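Local coordinates for surface presentation of antigens protein SpaO (PDB 4YX7) that takes part in the secretion pathway that presents at the bacterial surface the determinants Salmonella needs to enter mammalian cells, at residues Arg9-Phe14 with Tyr45-Lys50. Residues are numbered along the deposited sequence; the frame is centred on the assembly and turned at random.
Sequences RWPLRF and YCYAKK
Arg13 and Tyr45 show how a strand can seat a hairpin by its turn as well as by its ladder. Their backbones make two nearly straight bonds, Arg13 N to Tyr45 O at 2.8 Å and Tyr45 N to Arg13 O at 2.9 Å. The arginine chain then bends at chi3 (-50°) and sets one guanidinium face over Tyr45 CB, its plane 41° from the phenol ring. The two end nitrogens of Arg13 converge on one carbonyl oxygen, NH2 reaching Tyr47 O at 2.9 Å and NH1 at 3.2 Å, both from one face of that carbonyl. Beyond this grip a water sits between the strands, donating to Pro11 O, accepting from Tyr47 N and, weakly, from Arg13 NH1.

Further out, the proline ring is the bump. Pro11 CG bears on Tyr47 CZ at 3.4 Å, its ring resting crosswise against the hydroxyl end of the phenol. Cys46 SG, anti to its backbone N (chi1 -170°), lies against both Pro11 CD, 3.7 Å away, and Trp10 CB, while Leu12 CD2 meets Cys46 CB at 3.8 Å. Leu12 and Cys46 both go on to touch Leu51.

Arg13 NE also forms a salt bridge with an acidic side chain on a chain of another protein, whose strand pairs with 9-14 and continues the sheet. The arrangement is an antiparallel beta meander, strand 9-22 flanking a hairpin closed by a type II' turn, Cys46 to Lys49, in this excised domain of SpaO, a FliN/MopA/SpaO family member.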
loop_
_atom_site.group_PDB
_atom_site.type_symbol
_atom_site.label_atom_id
_atom_site.label_comp_id
_atom_site.label_asym_id
_atom_site.label_seq_id
_atom_site.Cartn_x
_atom_site.Cartn_y
_atom_site.Cartn_z
ATOM N N ARG A 9 -31.066 14.153 -2.025
ATOM C CA ARG A 9 -29.728 13.571 -2.028
ATOM C C ARG A 9 -29.215 13.218 -0.614
ATOM O O ARG A 9 -29.550 13.874 0.383
ATOM C CB ARG A 9 -28.751 14.521 -2.721
ATOM N N TRP A 10 -28.385 12.181 -0.547
ATOM C CA TRP A 10 -27.971 11.609 0.724
ATOM C C TRP A 10 -26.457 11.568 0.820
ATOM O O TRP A 10 -25.801 10.971 -0.024
ATOM C CB TRP A 10 -28.541 10.194 0.885
ATOM C CG TRP A 10 -30.005 10.054 0.535
ATOM C CD1 TRP A 10 -30.569 10.154 -0.705
ATOM C CD2 TRP A 10 -31.075 9.753 1.434
ATOM N NE1 TRP A 10 -31.920 9.959 -0.631
ATOM C CE2 TRP A 10 -32.259 9.705 0.673
ATOM C CE3 TRP A 10 -31.150 9.526 2.813
ATOM C CZ2 TRP A 10 -33.504 9.440 1.239
ATOM C CZ3 TRP A 10 -32.390 9.262 3.379
ATOM C CH2 TRP A 10 -33.550 9.222 2.590
ATOM N N PRO A 11 -25.895 12.185 1.868
ATOM C CA PRO A 11 -24.442 12.254 2.018
ATOM C C PRO A 11 -23.859 10.968 2.578
ATOM O O PRO A 11 -24.026 10.716 3.769
ATOM C CB PRO A 11 -24.257 13.406 3.009
ATOM C CG PRO A 11 -25.461 13.339 3.851
ATOM C CD PRO A 11 -26.588 12.846 2.984
ATOM N N LEU A 12 -23.176 10.172 1.762
ATOM C CA LEU A 12 -22.624 8.923 2.276
ATOM C C LEU A 12 -21.158 9.065 2.674
ATOM O O LEU A 12 -20.395 9.781 2.036
ATOM C CB LEU A 12 -22.781 7.804 1.255
ATOM C CG LEU A 12 -24.179 7.560 0.694
ATOM C CD1 LEU A 12 -24.146 6.384 -0.237
ATOM C CD2 LEU A 12 -25.180 7.330 1.797
ATOM N N ARG A 13 -20.785 8.397 3.759
ATOM C CA ARG A 13 -19.400 8.328 4.198
ATOM C C ARG A 13 -18.992 6.876 4.172
ATOM O O ARG A 13 -19.688 6.025 4.727
ATOM C CB ARG A 13 -19.225 8.898 5.604
ATOM C CG ARG A 13 -19.785 10.286 5.789
ATOM C CD ARG A 13 -19.348 10.847 7.115
ATOM N NE ARG A 13 -19.614 9.903 8.192
ATOM C CZ ARG A 13 -20.810 9.738 8.745
ATOM N NH1 ARG A 13 -21.839 10.455 8.311
ATOM N NH2 ARG A 13 -20.986 8.858 9.727
ATOM N N PHE A 14 -17.883 6.583 3.509
ATOM C CA PHE A 14 -17.378 5.224 3.481
ATOM C C PHE A 14 -16.274 5.092 4.514
ATOM O O PHE A 14 -15.148 5.518 4.313
ATOM C CB PHE A 14 -16.919 4.854 2.068
ATOM C CG PHE A 14 -18.053 4.835 1.065
ATOM C CD1 PHE A 14 -18.436 6.002 0.400
ATOM C CD2 PHE A 14 -18.762 3.676 0.821
ATOM C CE1 PHE A 14 -19.488 6.003 -0.499
ATOM C CE2 PHE A 14 -19.804 3.672 -0.082
ATOM C CZ PHE A 14 -20.164 4.839 -0.744
ATOM N N TYR A 45 -22.070 4.852 5.832
ATOM C CA TYR A 45 -22.847 5.665 6.746
ATOM C C TYR A 45 -23.539 6.791 5.995
ATOM O O TYR A 45 -22.996 7.348 5.039
ATOM C CB TYR A 45 -21.956 6.250 7.853
ATOM C CG TYR A 45 -21.790 5.368 9.064
ATOM C CD1 TYR A 45 -20.976 4.254 9.023
ATOM C CD2 TYR A 45 -22.444 5.659 10.255
ATOM C CE1 TYR A 45 -20.814 3.447 10.128
ATOM C CE2 TYR A 45 -22.292 4.851 11.372
ATOM C CZ TYR A 45 -21.469 3.745 11.300
ATOM O OH TYR A 45 -21.293 2.931 12.401
ATOM N N CYS A 46 -24.757 7.090 6.423
ATOM C CA CYS A 46 -25.423 8.328 6.083
ATOM C C CYS A 46 -25.803 8.969 7.399
ATOM O O CYS A 46 -26.694 8.487 8.085
ATOM C CB CYS A 46 -26.653 8.086 5.213
ATOM S SG CYS A 46 -27.345 9.591 4.520
ATOM N N TYR A 47 -25.111 10.038 7.759
ATOM C CA TYR A 47 -25.199 10.581 9.109
ATOM C C TYR A 47 -24.888 9.470 10.129
ATOM O O TYR A 47 -23.904 8.756 9.982
ATOM C CB TYR A 47 -26.578 11.221 9.334
ATOM C CG TYR A 47 -26.897 12.302 8.311
ATOM C CD1 TYR A 47 -26.258 13.532 8.356
ATOM C CD2 TYR A 47 -27.824 12.091 7.300
ATOM C CE1 TYR A 47 -26.533 14.522 7.434
ATOM C CE2 TYR A 47 -28.103 13.077 6.373
ATOM C CZ TYR A 47 -27.452 14.290 6.453
ATOM O OH TYR A 47 -27.711 15.286 5.544
ATOM N N ALA A 48 -25.727 9.304 11.142
ATOM C CA ALA A 48 -25.445 8.319 12.189
ATOM C C ALA A 48 -25.989 6.922 11.861
ATOM O O ALA A 48 -25.866 5.998 12.671
ATOM C CB ALA A 48 -26.003 8.803 13.525
ATOM N N LYS A 49 -26.576 6.776 10.672
ATOM C CA LYS A 49 -27.177 5.516 10.237
ATOM C C LYS A 49 -26.209 4.633 9.463
ATOM O O LYS A 49 -25.724 5.018 8.406
ATOM C CB LYS A 49 -28.404 5.785 9.364
ATOM C CG LYS A 49 -29.744 5.745 10.084
ATOM C CD LYS A 49 -29.726 6.544 11.376
ATOM C CE LYS A 49 -30.812 6.088 12.330
ATOM N NZ LYS A 49 -30.595 6.633 13.697
ATOM N N LYS A 50 -25.932 3.439 9.970
ATOM C CA LYS A 50 -25.114 2.510 9.210
ATOM C C LYS A 50 -25.987 1.772 8.216
ATOM O O LYS A 50 -26.919 1.081 8.603
ATOM C CB LYS A 50 -24.395 1.517 10.119
ATOM C CG LYS A 50 -23.588 0.489 9.347
ATOM C CD LYS A 50 -22.717 -0.356 10.257
ATOM C CE LYS A 50 -23.530 -1.247 11.182
ATOM N NZ LYS A 50 -22.656 -1.958 12.166
HETATM O O HOH W 1 -23.202 11.424 6.077
#